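Local coordinates for protein putative ABC transporter subunit, substrate-binding component (Rhodopseudomonas palustris, PDB 4EVQ) that probably serves as the solute-binding component of an ABC transporter for benzoate derivatives, and binds 4-hydroxybenzoate, at residues S277-A280 with I284-D287; Q272-S277 with Q292-G297. All coordinates share one frame; numbering follows the deposited sequence. Where two conformers were deposited one is given.

Contact 1: residues S277-A280 with I284-D287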
ATOM      1  N   SER A 277      -6.601  17.404  -9.895  0.55 14.28           N
ATOM      2  CA  SER A 277      -6.235  16.809 -11.189  0.55 14.24           C
ATOM      3  C   SER A 277      -6.801  15.408 -11.366  0.55 14.23           C
ATOM      4  O   SER A 277      -7.215  15.021 -12.457  0.55 14.19           O
ATOM      5  CB  SER A 277      -4.702  16.744 -11.321  0.55 16.31           C
ATOM      6  OG  SER A 277      -4.151  18.028 -11.542  0.55 17.58           O
ATOM      7  N   PHE A 278      -6.758  14.618 -10.299  1.00 12.48           N
ATOM      8  CA  PHE A 278      -7.248  13.249 -10.351  1.00 11.98           C
ATOM      9  C   PHE A 278      -8.777  13.225 -10.527  1.00 12.87           C
ATOM     10  O   PHE A 278      -9.303  12.452 -11.327  1.00 13.42           O
ATOM     11  CB  PHE A 278      -6.790  12.496  -9.110  1.00 11.08           C
ATOM     12  CG  PHE A 278      -6.979  11.007  -9.190  1.00 10.27           C
ATOM     13  CD1 PHE A 278      -8.207  10.431  -8.974  1.00  9.94           C
ATOM     14  CD2 PHE A 278      -5.909  10.176  -9.510  1.00 10.71           C
ATOM     15  CE1 PHE A 278      -8.368   9.066  -9.035  1.00 11.42           C
ATOM     16  CE2 PHE A 278      -6.040   8.833  -9.567  1.00 10.85           C
ATOM     17  CZ  PHE A 278      -7.266   8.256  -9.357  1.00 11.10           C
ATOM     18  N   GLU A 279      -9.480  14.067  -9.779  1.00 14.23           N
ATOM     19  CA  GLU A 279     -10.940  14.128  -9.891  1.00 15.75           C
ATOM     20  C   GLU A 279     -11.341  14.614 -11.277  1.00 15.44           C
ATOM     21  O   GLU A 279     -12.324  14.132 -11.840  1.00 18.27           O
ATOM     22  CB  GLU A 279     -11.514  15.000  -8.788  1.00 17.37           C
ATOM     23  CG  GLU A 279     -11.440  14.266  -7.467  1.00 18.80           C
ATOM     24  CD  GLU A 279     -11.932  15.007  -6.226  1.00 21.26           C
ATOM     25  OE1 GLU A 279     -12.287  16.181  -6.323  1.00 23.02           O
ATOM     26  OE2 GLU A 279     -11.921  14.386  -5.125  1.00 23.08           O
ATOM     27  N   ALA A 280     -10.620  15.591 -11.823  1.00 16.56           N
ATOM     28  CA  ALA A 280     -10.938  16.057 -13.167  1.00 17.75           C
ATOM     29  C   ALA A 280     -10.775  14.937 -14.216  1.00 18.40           C
ATOM     30  O   ALA A 280     -11.576  14.834 -15.159  1.00 21.50           O
ATOM     31  CB  ALA A 280     -10.104  17.291 -13.535  1.00 18.79           C
ATOM     32  N   ILE A 284     -13.556  10.471  -9.516  1.00 16.19           N
ATOM     33  CA  ILE A 284     -13.598   9.986  -8.164  1.00 16.08           C
ATOM     34  C   ILE A 284     -12.353  10.506  -7.459  1.00 13.89           C
ATOM     35  O   ILE A 284     -11.343  10.822  -8.081  1.00 14.17           O
ATOM     36  CB  ILE A 284     -13.640   8.435  -8.043  1.00 16.15           C
ATOM     37  CG1 ILE A 284     -12.375   7.799  -8.638  1.00 16.38           C
ATOM     38  CG2 ILE A 284     -14.909   7.839  -8.729  1.00 16.80           C
ATOM     39  CD1 ILE A 284     -12.318   6.262  -8.421  1.00 16.55           C
ATOM     40  N   PRO A 285     -12.398  10.589  -6.142  1.00 12.61           N
ATOM     41  CA  PRO A 285     -11.188  10.985  -5.423  1.00 12.51           C
ATOM     42  C   PRO A 285     -10.100   9.928  -5.566  1.00 11.15           C
ATOM     43  O   PRO A 285     -10.383   8.719  -5.671  1.00 12.14           O
ATOM     44  CB  PRO A 285     -11.639  11.073  -3.980  1.00 14.71           C
ATOM     45  CG  PRO A 285     -13.105  11.080  -4.009  1.00 17.96           C
ATOM     46  CD  PRO A 285     -13.564  10.435  -5.251  1.00 14.93           C
ATOM     47  N   PRO A 286      -8.829  10.380  -5.535  1.00 10.43           N
ATOM     48  CA  PRO A 286      -7.765   9.392  -5.414  1.00  9.54           C
ATOM     49  C   PRO A 286      -7.717   8.793  -4.031  1.00  9.10           C
ATOM     50  O   PRO A 286      -8.031   9.473  -3.059  1.00 11.00           O
ATOM     51  CB  PRO A 286      -6.509  10.192  -5.678  1.00  9.68           C
ATOM     52  CG  PRO A 286      -6.865  11.600  -5.246  1.00 10.89           C
ATOM     53  CD  PRO A 286      -8.343  11.756  -5.489  1.00 10.26           C
ATOM     54  N   ASP A 287      -7.354   7.531  -3.935  1.00  8.13           N
ATOM     55  CA  ASP A 287      -7.089   6.893  -2.648  1.00  8.48           C
ATOM     56  C   ASP A 287      -5.605   6.641  -2.490  1.00  7.85           C
ATOM     57  O   ASP A 287      -4.772   7.090  -3.310  1.00  8.02           O
ATOM     58  CB  ASP A 287      -7.940   5.637  -2.470  1.00  9.93           C
ATOM     59  CG  ASP A 287      -7.647   4.588  -3.479  1.00 11.46           C
ATOM     60  OD1 ASP A 287      -6.641   4.648  -4.181  1.00 11.35           O
ATOM     61  OD2 ASP A 287      -8.467   3.640  -3.618  1.00 16.34           O
TER

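Contact 2: residues Q272-S277 with Q292-G297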
ATOM      1  N   GLN A 272      -3.591  19.079  -2.632  1.00 13.97           N
ATOM      2  CA  GLN A 272      -4.696  19.827  -3.174  1.00 16.28           C
ATOM      3  C   GLN A 272      -4.673  19.765  -4.700  1.00 15.83           C
ATOM      4  O   GLN A 272      -5.702  19.611  -5.326  1.00 16.04           O
ATOM      5  CB  GLN A 272      -4.663  21.264  -2.643  1.00 20.42           C
ATOM      6  CG  GLN A 272      -4.973  21.311  -1.131  1.00 25.66           C
ATOM      7  CD  GLN A 272      -6.243  20.563  -0.740  1.00 30.38           C
ATOM      8  OE1 GLN A 272      -7.340  20.885  -1.206  1.00 33.82           O
ATOM      9  NE2 GLN A 272      -6.101  19.548   0.123  1.00 31.28           N
ATOM     10  N   ALA A 273      -3.490  19.890  -5.294  1.00 15.43           N
ATOM     11  CA  ALA A 273      -3.390  19.905  -6.739  1.00 14.90           C
ATOM     12  C   ALA A 273      -3.640  18.515  -7.325  1.00 14.39           C
ATOM     13  O   ALA A 273      -4.257  18.371  -8.368  1.00 14.10           O
ATOM     14  CB  ALA A 273      -2.038  20.408  -7.152  1.00 16.62           C
ATOM     15  N   PHE A 274      -3.129  17.503  -6.641  1.00 14.00           N
ATOM     16  CA  PHE A 274      -3.316  16.128  -7.070  1.00 12.57           C
ATOM     17  C   PHE A 274      -4.785  15.705  -7.030  1.00 12.97           C
ATOM     18  O   PHE A 274      -5.283  15.105  -7.965  1.00 12.35           O
ATOM     19  CB  PHE A 274      -2.473  15.243  -6.132  1.00 12.06           C
ATOM     20  CG  PHE A 274      -2.703  13.764  -6.304  1.00 10.70           C
ATOM     21  CD1 PHE A 274      -2.309  13.104  -7.437  1.00 11.98           C
ATOM     22  CD2 PHE A 274      -3.253  13.034  -5.267  1.00 11.56           C
ATOM     23  CE1 PHE A 274      -2.528  11.746  -7.579  1.00 12.97           C
ATOM     24  CE2 PHE A 274      -3.452  11.680  -5.375  1.00 12.64           C
ATOM     25  CZ  PHE A 274      -3.080  11.037  -6.527  1.00 12.85           C
ATOM     26  N   VAL A 275      -5.458  16.001  -5.927  1.00 12.75           N
ATOM     27  CA  VAL A 275      -6.865  15.631  -5.810  1.00 12.29           C
ATOM     28  C   VAL A 275      -7.630  16.318  -6.919  1.00 12.73           C
ATOM     29  O   VAL A 275      -8.450  15.688  -7.584  1.00 12.19           O
ATOM     30  CB  VAL A 275      -7.434  15.995  -4.443  1.00 12.08           C
ATOM     31  CG1 VAL A 275      -8.967  15.900  -4.414  1.00 14.29           C
ATOM     32  CG2 VAL A 275      -6.828  15.079  -3.388  1.00 11.95           C
ATOM     33  N   LYS A 276      -7.357  17.605  -7.153  1.00 13.21           N
ATOM     34  CA  LYS A 276      -8.079  18.341  -8.217  1.00 14.72           C
ATOM     35  C   LYS A 276      -7.860  17.708  -9.590  1.00 14.62           C
ATOM     36  O   LYS A 276      -8.810  17.492 -10.355  1.00 15.73           O
ATOM     37  CB  LYS A 276      -7.660  19.819  -8.217  1.00 16.27           C
ATOM     38  CG  LYS A 276      -8.382  20.678  -9.275  1.00 21.00           C
ATOM     39  CD  LYS A 276      -8.097  22.162  -9.066  1.00 24.09           C
ATOM     40  CE  LYS A 276      -8.627  23.011 -10.228  1.00 27.80           C
ATOM     41  NZ  LYS A 276      -8.119  24.408 -10.154  1.00 31.15           N
ATOM     42  N   SER A 277      -6.601  17.404  -9.895  0.55 14.28           N
ATOM     43  CA  SER A 277      -6.235  16.809 -11.189  0.55 14.24           C
ATOM     44  C   SER A 277      -6.801  15.408 -11.366  0.55 14.23           C
ATOM     45  O   SER A 277      -7.215  15.021 -12.457  0.55 14.19           O
ATOM     46  CB  SER A 277      -4.702  16.744 -11.321  0.55 16.31           C
ATOM     47  OG  SER A 277      -4.151  18.028 -11.542  0.55 17.58           O
ATOM     48  N   GLN A 292       0.316   6.282  -4.088  1.00  6.54           N
ATOM     49  CA  GLN A 292       1.499   5.469  -4.167  1.00  7.00           C
ATOM     50  C   GLN A 292       1.995   5.345  -5.606  1.00  7.89           C
ATOM     51  O   GLN A 292       3.210   5.329  -5.837  1.00  8.93           O
ATOM     52  CB  GLN A 292       1.268   4.090  -3.528  1.00  7.62           C
ATOM     53  CG  GLN A 292       1.084   4.194  -2.014  1.00  7.12           C
ATOM     54  CD  GLN A 292       0.523   2.956  -1.334  1.00  7.14           C
ATOM     55  OE1 GLN A 292       0.455   2.911  -0.126  1.00  6.87           O
ATOM     56  NE2 GLN A 292       0.130   1.954  -2.107  1.00  6.86           N
ATOM     57  N   GLY A 293       1.103   5.281  -6.566  1.00  7.89           N
ATOM     58  CA  GLY A 293       1.471   5.274  -7.985  1.00  7.49           C
ATOM     59  C   GLY A 293       2.011   6.602  -8.433  1.00  8.04           C
ATOM     60  O   GLY A 293       3.022   6.670  -9.155  1.00  8.30           O
ATOM     61  N   TRP A 294       1.357   7.669  -8.061  1.00  8.56           N
ATOM     62  CA  TRP A 294       1.855   9.001  -8.349  1.00  9.34           C
ATOM     63  C   TRP A 294       3.268   9.191  -7.830  1.00  9.84           C
ATOM     64  O   TRP A 294       4.158   9.732  -8.534  1.00  9.99           O
ATOM     65  CB  TRP A 294       0.901   9.988  -7.691  1.00  9.44           C
ATOM     66  CG  TRP A 294       1.260  11.452  -7.753  1.00  9.46           C
ATOM     67  CD1 TRP A 294       1.954  12.149  -6.808  1.00 10.71           C
ATOM     68  CD2 TRP A 294       0.826  12.421  -8.724  1.00 11.38           C
ATOM     69  NE1 TRP A 294       2.007  13.470  -7.152  1.00 11.22           N
ATOM     70  CE2 TRP A 294       1.318  13.677  -8.314  1.00 12.29           C
ATOM     71  CE3 TRP A 294       0.094  12.342  -9.904  1.00 11.44           C
ATOM     72  CZ2 TRP A 294       1.114  14.857  -9.050  1.00 13.04           C
ATOM     73  CZ3 TRP A 294      -0.154  13.522 -10.610  1.00 12.18           C
ATOM     74  CH2 TRP A 294       0.352  14.758 -10.184  1.00 13.31           C
ATOM     75  N   ASP A 295       3.519   8.766  -6.611  1.00  8.98           N
ATOM     76  CA  ASP A 295       4.834   8.936  -6.032  1.00  9.92           C
ATOM     77  C   ASP A 295       5.870   8.008  -6.614  1.00 10.28           C
ATOM     78  O   ASP A 295       7.072   8.352  -6.606  1.00 10.34           O
ATOM     79  CB  ASP A 295       4.789   8.803  -4.508  1.00  8.96           C
ATOM     80  CG  ASP A 295       4.103   9.999  -3.844  1.00 10.32           C
ATOM     81  OD1 ASP A 295       4.134  11.122  -4.411  1.00 11.02           O
ATOM     82  OD2 ASP A 295       3.560   9.839  -2.724  1.00  9.93           O
ATOM     83  N   ALA A 296       5.472   6.856  -7.112  1.00  9.67           N
ATOM     84  CA  ALA A 296       6.384   6.033  -7.907  1.00  9.53           C
ATOM     85  C   ALA A 296       6.808   6.838  -9.121  1.00 10.45           C
ATOM     86  O   ALA A 296       8.002   6.808  -9.471  1.00 10.85           O
ATOM     87  CB  ALA A 296       5.725   4.730  -8.310  1.00  9.86           C
ATOM     88  N   GLY A 297       5.893   7.580  -9.736  1.00 10.26           N
ATOM     89  CA  GLY A 297       6.229   8.473 -10.850  1.00 10.62           C
ATOM     90  C   GLY A 297       7.181   9.548 -10.408  1.00 10.81           C
ATOM     91  O   GLY A 297       8.190   9.774 -11.100  1.00 12.41           O
TER

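Contact 1: residues S277-A280 with I284-D287
Pro286 lies over one face of the Phe278 ring, its CB 3.7 Å from the ring centroid and only 13° off the normal, a CH-pi contact centred on the ring. Phe278 reaches this place because its CG stands anti to the backbone N (chi1 -167°), which swings the ring off the helix toward the returning chain. Proline suits the position: it offers aliphatic CH groups to the pi face, and its closed ring holds CB, CG and CD in a fixed, compact shape. The same phenyl ring is met at its edge, in plane, by the carbonyl of Ile284, whose O lies 3.3 Å from Phe278 CD1. That oxygen is buried without a hydrogen-bonding partner, and the weakly positive C-H edge probably compensates in part. Ile284 also brings CG1 to within 4.2 Å of Phe278 CE1. In Glu279, the next residue along the helix, an extended chain carries the carboxylate across Pro285 at a slant, OE2 3.5 Å from Pro285 CB, while its CG comes within 3.5 Å of Ile284 O. Farther on, Asp287 caps the next helix with OD1, through weak bonds to Phe289 N and Ala290 N. Together these residues form a tight turn between consecutive helices of the periplasmic binding protein fold, in which an Ile-Pro-Pro loop folds back on the last turns of helix 269-282 before an Asp N-cap starts helix 288-306.

Contact 2: residues Q272-S277 with Q292-G297
Phe274 and Trp294 both hold CG anti to their backbone N (chi1 172° and 175°), a rotation that aims each ring from its helix toward the other, the two side chains passing in antiparallel fashion. They make an edge-to-face aromatic pair between two consecutive helices of a periplasmic binding protein fold, 269-282 and 288-306. The ring planes meet at 54°, well short of perpendicular, and the centroid of the phenyl ring is 4.6 Å from that of the indole's five-membered ring. With the nearest CA atoms 8.9 Å apart, large aromatic side chains suit the spacing of the helices here; both are buried, and phenylalanine needs no polar partner. Tryptophan adds breadth to the same task and can still satisfy its one polar side-chain atom, since NE1 donates a hydrogen bond to Glu270 OE2. Tyr43, from helix 30-46, also packs edge-to-face with the indole. Were Trp294 an alanine, the Phe274 edge would probably lose its aromatic face and Glu270 its indole donor, and a gap would be likely to open between the helices. The phenyl edge comes down on the indole off-centre, toward the rim, with Phe274 CD1 3.5 Å from both CD2 and CE3 of Trp294.

Overall arrangement
Contacts 1 and 2 lie with their centres about 9 Å apart, on the same side of the chain's centre, and both start from helix 269-282, with Ser277 common to the two. Along the chain, this helix is followed by the 284-287 loop of contact 1 and then by helix 288-306, which supplies the far side of contact 2. The two meet directly: Pro286 CB lies 3.4 Å from Phe274 CE2, so Pro286 touches a phenylalanine from each contact. Contact 1 is partly buried, whereas in contact 2 both touching residues are buried. Helix 30-46 touches both, tying this helix pair to the N-terminal part of the periplasmic binding protein fold.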